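Local coordinates for protein trehalose-6-phosphate phosphatase (Cryptococcus neoformans, PDB 5DX9) that belongs to the trehalose-phosphatase family of the HAD superfamily and carries a bound magnesium ion, at residues 148-151 against 152-156; 108-111 against 112-115. All coordinates share one frame; numbering follows the deposited sequence.

Contact 1: residues 148-151 against 152-156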
ATOM      1  N   PRO A 148      22.947 -16.799   1.590  1.00 47.99           N
ATOM      2  CA  PRO A 148      23.055 -15.369   1.273  1.00 49.72           C
ATOM      3  C   PRO A 148      23.552 -15.114  -0.149  1.00 51.49           C
ATOM      4  O   PRO A 148      22.906 -14.384  -0.893  1.00 52.74           O
ATOM      5  CB  PRO A 148      24.064 -14.863   2.307  1.00 49.90           C
ATOM      6  CG  PRO A 148      23.868 -15.767   3.476  1.00 48.47           C
ATOM      7  CD  PRO A 148      23.557 -17.122   2.893  1.00 47.04           C
ATOM      8  N   ASP A 149      24.667 -15.734  -0.522  1.00 49.26           N
ATOM      9  CA  ASP A 149      25.276 -15.496  -1.825  1.00 54.09           C
ATOM     10  C   ASP A 149      24.486 -16.123  -2.975  1.00 54.68           C
ATOM     11  O   ASP A 149      24.122 -15.436  -3.935  1.00 50.75           O
ATOM     12  CB  ASP A 149      26.714 -16.020  -1.836  1.00 53.14           C
ATOM     13  CG  ASP A 149      27.600 -15.313  -0.822  1.00 58.95           C
ATOM     14  OD1 ASP A 149      28.458 -15.982  -0.208  1.00 67.21           O
ATOM     15  OD2 ASP A 149      27.439 -14.087  -0.638  1.00 58.04           O
ATOM     16  N   PHE A 150      24.225 -17.423  -2.876  1.00 49.89           N
ATOM     17  CA  PHE A 150      23.560 -18.149  -3.956  1.00 49.98           C
ATOM     18  C   PHE A 150      22.117 -17.681  -4.156  1.00 50.24           C
ATOM     19  O   PHE A 150      21.551 -17.829  -5.240  1.00 48.41           O
ATOM     20  CB  PHE A 150      23.595 -19.656  -3.686  1.00 49.45           C
ATOM     21  CG  PHE A 150      23.105 -20.486  -4.836  1.00 49.43           C
ATOM     22  CD1 PHE A 150      23.787 -20.488  -6.042  1.00 46.36           C
ATOM     23  CD2 PHE A 150      21.967 -21.266  -4.713  1.00 45.11           C
ATOM     24  CE1 PHE A 150      23.340 -21.247  -7.105  1.00 44.42           C
ATOM     25  CE2 PHE A 150      21.517 -22.029  -5.772  1.00 46.08           C
ATOM     26  CZ  PHE A 150      22.206 -22.020  -6.970  1.00 41.80           C
ATOM     27  N   GLY A 151      21.528 -17.111  -3.109  1.00 48.10           N
ATOM     28  CA  GLY A 151      20.174 -16.593  -3.188  1.00 49.16           C
ATOM     29  C   GLY A 151      20.079 -15.368  -4.076  1.00 48.64           C
ATOM     30  O   GLY A 151      19.188 -15.266  -4.920  1.00 45.56           O
ATOM     31  N   GLU A 152      21.002 -14.432  -3.886  1.00 50.76           N
ATOM     32  CA  GLU A 152      21.034 -13.223  -4.696  1.00 53.29           C
ATOM     33  C   GLU A 152      21.370 -13.573  -6.135  1.00 50.47           C
ATOM     34  O   GLU A 152      20.777 -13.035  -7.068  1.00 50.88           O
ATOM     35  CB  GLU A 152      22.048 -12.222  -4.144  1.00 55.49           C
ATOM     36  CG  GLU A 152      22.076 -12.168  -2.631  1.00 61.34           C
ATOM     37  CD  GLU A 152      22.519 -10.824  -2.095  1.00 72.31           C
ATOM     38  OE1 GLU A 152      21.646  -9.952  -1.898  1.00 70.97           O
ATOM     39  OE2 GLU A 152      23.734 -10.641  -1.864  1.00 77.62           O
ATOM     40  N   PHE A 153      22.327 -14.480  -6.305  1.00 48.70           N
ATOM     41  CA  PHE A 153      22.722 -14.923  -7.632  1.00 48.12           C
ATOM     42  C   PHE A 153      21.527 -15.516  -8.356  1.00 49.52           C
ATOM     43  O   PHE A 153      21.220 -15.132  -9.486  1.00 52.33           O
ATOM     44  CB  PHE A 153      23.856 -15.948  -7.557  1.00 50.52           C
ATOM     45  CG  PHE A 153      24.233 -16.532  -8.891  1.00 49.73           C
ATOM     46  CD1 PHE A 153      25.181 -15.916  -9.688  1.00 52.16           C
ATOM     47  CD2 PHE A 153      23.634 -17.693  -9.349  1.00 50.10           C
ATOM     48  CE1 PHE A 153      25.526 -16.445 -10.916  1.00 51.43           C
ATOM     49  CE2 PHE A 153      23.972 -18.228 -10.577  1.00 51.04           C
ATOM     50  CZ  PHE A 153      24.918 -17.602 -11.363  1.00 53.29           C
ATOM     51  N   GLN A 154      20.830 -16.410  -7.688  1.00 47.18           N
ATOM     52  CA  GLN A 154      19.652 -16.994  -8.242  1.00 47.33           C
ATOM     53  C   GLN A 154      18.606 -15.929  -8.501  1.00 49.70           C
ATOM     54  O   GLN A 154      17.940 -15.960  -9.501  1.00 48.82           O
ATOM     55  CB  GLN A 154      19.119 -18.075  -7.327  1.00 47.22           C
ATOM     56  CG  GLN A 154      19.889 -19.372  -7.355  1.00 45.01           C
ATOM     57  CD  GLN A 154      19.890 -20.021  -8.704  1.00 44.81           C
ATOM     58  OE1 GLN A 154      20.514 -19.553  -9.614  1.00 46.76           O
ATOM     59  NE2 GLN A 154      19.202 -21.108  -8.823  1.00 48.25           N
ATOM     60  N   CYS A 155      18.494 -14.963  -7.612  1.00 48.20           N
ATOM     61  CA  CYS A 155      17.537 -13.879  -7.790  1.00 52.11           C
ATOM     62  C   CYS A 155      17.816 -13.093  -9.046  1.00 46.73           C
ATOM     63  O   CYS A 155      16.925 -12.783  -9.769  1.00 46.59           O
ATOM     64  CB  CYS A 155      17.520 -12.973  -6.568  1.00 53.91           C
ATOM     65  SG  CYS A 155      16.500 -11.503  -6.636  1.00 83.63           S
ATOM     66  N   LYS A 156      19.070 -12.806  -9.301  1.00 48.89           N
ATOM     67  CA  LYS A 156      19.450 -12.048 -10.471  1.00 52.93           C
ATOM     68  C   LYS A 156      19.187 -12.809 -11.729  1.00 49.56           C
ATOM     69  O   LYS A 156      18.822 -12.243 -12.729  1.00 49.39           O
ATOM     70  CB  LYS A 156      20.918 -11.681 -10.427  1.00 53.52           C
ATOM     71  CG  LYS A 156      21.227 -10.562  -9.478  1.00 55.28           C
ATOM     72  CD  LYS A 156      22.664 -10.630  -9.016  1.00 57.41           C
ATOM     73  CE  LYS A 156      23.041  -9.449  -8.151  1.00 57.42           C
ATOM     74  NZ  LYS A 156      22.668  -9.664  -6.738  1.00 59.72           N
TER
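The phenyl ring of F150 is covered on one face by Q154 one helical turn on, whose CG lies 3.6 Å from the F150 ring centroid and 19° off the ring normal, a CH-pi contact. Beyond CG the Q154 chain bends at chi2 (-61°), folding its amide over the same ring so that the two planes stack 19° apart. F153 approaches the F150 ring obliquely, its CD2 4.2 Å from F150 CE1. The stretch makes up the first two turns of helix 148-166, which backs the small antiparallel sheet of the cap domain of this HAD phosphatase. P148 suits the start of a helix, where no N-H has to be bonded; D147 accepts a bond from F150 N. F153 N bonds to D149 O (3.1 Å), Q154 N to F150 O (2.9 Å), and C155 N to G151 O (2.8 Å). G151 is buried and, having no side chain, suits a place where the helix is closely covered. The E152 carboxylate forms a salt bridge to K179. C155, in the model linked to beta-mercaptoethanol, lies with Q154 on W141 of strand 139-142.

Contact 2: residues 108-111 against 112-115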
ATOM      1  N   LEU A 108      -8.619  -7.860 -16.708  1.00 60.72           N
ATOM      2  CA  LEU A 108      -7.216  -7.924 -17.105  1.00 58.46           C
ATOM      3  C   LEU A 108      -6.812  -9.323 -17.572  1.00 56.25           C
ATOM      4  O   LEU A 108      -7.393 -10.324 -17.151  1.00 56.25           O
ATOM      5  CB  LEU A 108      -6.319  -7.480 -15.948  1.00 56.35           C
ATOM      6  CG  LEU A 108      -6.591  -6.081 -15.391  1.00 58.00           C
ATOM      7  CD1 LEU A 108      -5.743  -5.819 -14.156  1.00 54.98           C
ATOM      8  CD2 LEU A 108      -6.336  -5.029 -16.456  1.00 57.36           C
ATOM      9  N   ASP A 109      -5.811  -9.375 -18.445  1.00 55.65           N
ATOM     10  CA  ASP A 109      -5.277 -10.635 -18.951  1.00 54.96           C
ATOM     11  C   ASP A 109      -4.354 -11.271 -17.914  1.00 55.40           C
ATOM     12  O   ASP A 109      -3.275 -10.751 -17.629  1.00 51.16           O
ATOM     13  CB  ASP A 109      -4.534 -10.401 -20.271  1.00 55.07           C
ATOM     14  CG  ASP A 109      -3.857 -11.656 -20.796  1.00 56.35           C
ATOM     15  OD1 ASP A 109      -4.344 -12.769 -20.500  1.00 54.19           O
ATOM     16  OD2 ASP A 109      -2.837 -11.524 -21.508  1.00 57.38           O
HETATM   17  N   MSE A 110      -4.782 -12.399 -17.355  1.00 53.30           N
HETATM   18  CA  MSE A 110      -4.052 -13.028 -16.258  1.00 52.12           C
HETATM   19  C   MSE A 110      -3.394 -14.348 -16.660  1.00 51.10           C
HETATM   20  O   MSE A 110      -2.993 -15.138 -15.802  1.00 51.12           O
HETATM   21  CB  MSE A 110      -4.991 -13.260 -15.070  1.00 52.27           C
HETATM   22  CG  MSE A 110      -5.668 -11.994 -14.556  1.00 58.75           C
HETATM   23 SE   MSE A 110      -4.428 -10.767 -13.668  1.00 63.20          SE
HETATM   24  CE  MSE A 110      -4.025 -11.850 -12.095  1.00 47.36           C
ATOM     25  N   SER A 111      -3.271 -14.579 -17.962  1.00 50.65           N
ATOM     26  CA  SER A 111      -2.731 -15.843 -18.461  1.00 49.77           C
ATOM     27  C   SER A 111      -1.242 -16.012 -18.149  1.00 51.62           C
ATOM     28  O   SER A 111      -0.669 -17.081 -18.373  1.00 49.00           O
ATOM     29  CB  SER A 111      -2.961 -15.957 -19.968  1.00 49.80           C
ATOM     30  OG  SER A 111      -2.407 -14.848 -20.654  1.00 55.30           O
ATOM     31  N   TRP A 112      -0.627 -14.959 -17.619  1.00 49.29           N
ATOM     32  CA  TRP A 112       0.803 -14.962 -17.329  1.00 47.21           C
ATOM     33  C   TRP A 112       1.158 -15.736 -16.058  1.00 46.85           C
ATOM     34  O   TRP A 112       2.325 -16.048 -15.822  1.00 49.04           O
ATOM     35  CB  TRP A 112       1.317 -13.521 -17.211  1.00 50.74           C
ATOM     36  CG  TRP A 112       0.598 -12.697 -16.163  1.00 50.28           C
ATOM     37  CD1 TRP A 112      -0.420 -11.806 -16.372  1.00 46.93           C
ATOM     38  CD2 TRP A 112       0.843 -12.695 -14.748  1.00 48.39           C
ATOM     39  NE1 TRP A 112      -0.821 -11.252 -15.179  1.00 44.67           N
ATOM     40  CE2 TRP A 112      -0.061 -11.779 -14.167  1.00 48.87           C
ATOM     41  CE3 TRP A 112       1.740 -13.377 -13.916  1.00 48.44           C
ATOM     42  CZ2 TRP A 112      -0.096 -11.530 -12.794  1.00 46.51           C
ATOM     43  CZ3 TRP A 112       1.702 -13.128 -12.551  1.00 47.38           C
ATOM     44  CH2 TRP A 112       0.791 -12.209 -12.006  1.00 44.27           C
HETATM   45  N   MSE A 113       0.160 -16.042 -15.236  1.00 45.70           N
HETATM   46  CA  MSE A 113       0.421 -16.627 -13.923  1.00 48.06           C
HETATM   47  C   MSE A 113       1.101 -17.992 -13.993  1.00 48.48           C
HETATM   48  O   MSE A 113       2.045 -18.255 -13.243  1.00 45.93           O
HETATM   49  CB  MSE A 113      -0.876 -16.736 -13.126  1.00 45.73           C
HETATM   50  CG  MSE A 113      -1.529 -15.389 -12.869  1.00 55.57           C
HETATM   51 SE   MSE A 113      -2.435 -15.297 -11.146  1.00 83.12          SE
HETATM   52  CE  MSE A 113      -0.880 -15.423  -9.986  1.00 54.05           C
ATOM     53  N   SER A 114       0.625 -18.855 -14.888  1.00 46.52           N
ATOM     54  CA  SER A 114       1.218 -20.180 -15.054  1.00 45.70           C
ATOM     55  C   SER A 114       2.685 -20.068 -15.431  1.00 46.35           C
ATOM     56  O   SER A 114       3.536 -20.764 -14.879  1.00 48.27           O
ATOM     57  CB  SER A 114       0.469 -20.983 -16.118  1.00 45.16           C
ATOM     58  OG  SER A 114      -0.893 -21.141 -15.768  1.00 53.81           O
ATOM     59  N   GLU A 115       2.968 -19.182 -16.380  1.00 46.19           N
ATOM     60  CA  GLU A 115       4.323 -18.979 -16.874  1.00 48.55           C
ATOM     61  C   GLU A 115       5.253 -18.536 -15.751  1.00 48.47           C
ATOM     62  O   GLU A 115       6.377 -19.026 -15.635  1.00 49.61           O
ATOM     63  CB  GLU A 115       4.329 -17.946 -18.005  1.00 51.70           C
ATOM     64  CG  GLU A 115       3.423 -18.304 -19.176  1.00 56.02           C
ATOM     65  CD  GLU A 115       3.289 -17.178 -20.188  1.00 57.57           C
ATOM     66  OE1 GLU A 115       3.233 -15.999 -19.776  1.00 57.06           O
ATOM     67  OE2 GLU A 115       3.239 -17.473 -21.400  1.00 61.15           O
TER
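D109 OD1 is gripped twice by S111, the residue before W112: S111 OG donates to it at 2.8 Å on the syn side, and S111 N at 3.3 Å from above the carboxylate plane, both from the same face. Chi1 of S111 (56°) sets its hydroxyl between backbone N and carbonyl carbon, within reach of the aspartate. The D109 carbonyl turns to the indole, with D109 O at the edge of the W112 ring, 3.3 Å from W112 CD1. Over one face of W112 lie M110 O and M113 CG, both offset toward the rim. M110, like M113 a selenomethionine, bends at chi2 and chi3, and its SE approaches the five-membered ring of W112 obliquely, 4.9 Å from the centroid. Its methyl CE touches M113 SE at 3.9 Å and W112 CZ2 at 4.0 Å, as suits a flexible, polarisable chain beside a broad aromatic ring. A separate, weak bond from M113 N to M110 O (3.3 Å) spans the entry to the helix. W112 also lies on V183 and P185, and E115 forms a salt bridge to R170. The arrangement is an Asx turn at D109-S111 with a Met-aromatic pair, leading into helix 112-125 of the cap domain.

In the fold
Contact 2 comes first along the chain and contact 1 follows; their centres are 26 Å apart and their nearest atoms about 13 Å, without touching. Contact 2 leads from a loop into helix 112-125, and contact 1 lies in the first turns of helix 148-166; both helices pack against the antiparallel sheet of strands 131-134, 139-142, 180-185 and 172-177. Together these helices and strands form the cap characteristic of this family, set beside the core with its eight-stranded sheet and the magnesium site. Contact 1 touches strand 139-142 and contact 2 strand 180-185, neighbours in the sheet. The side chain of C155 is about 11 Å from the bound alpha-D-glucopyranose, that of M113 about 11 Å from 6-O-phosphono-alpha-D-glucopyranose.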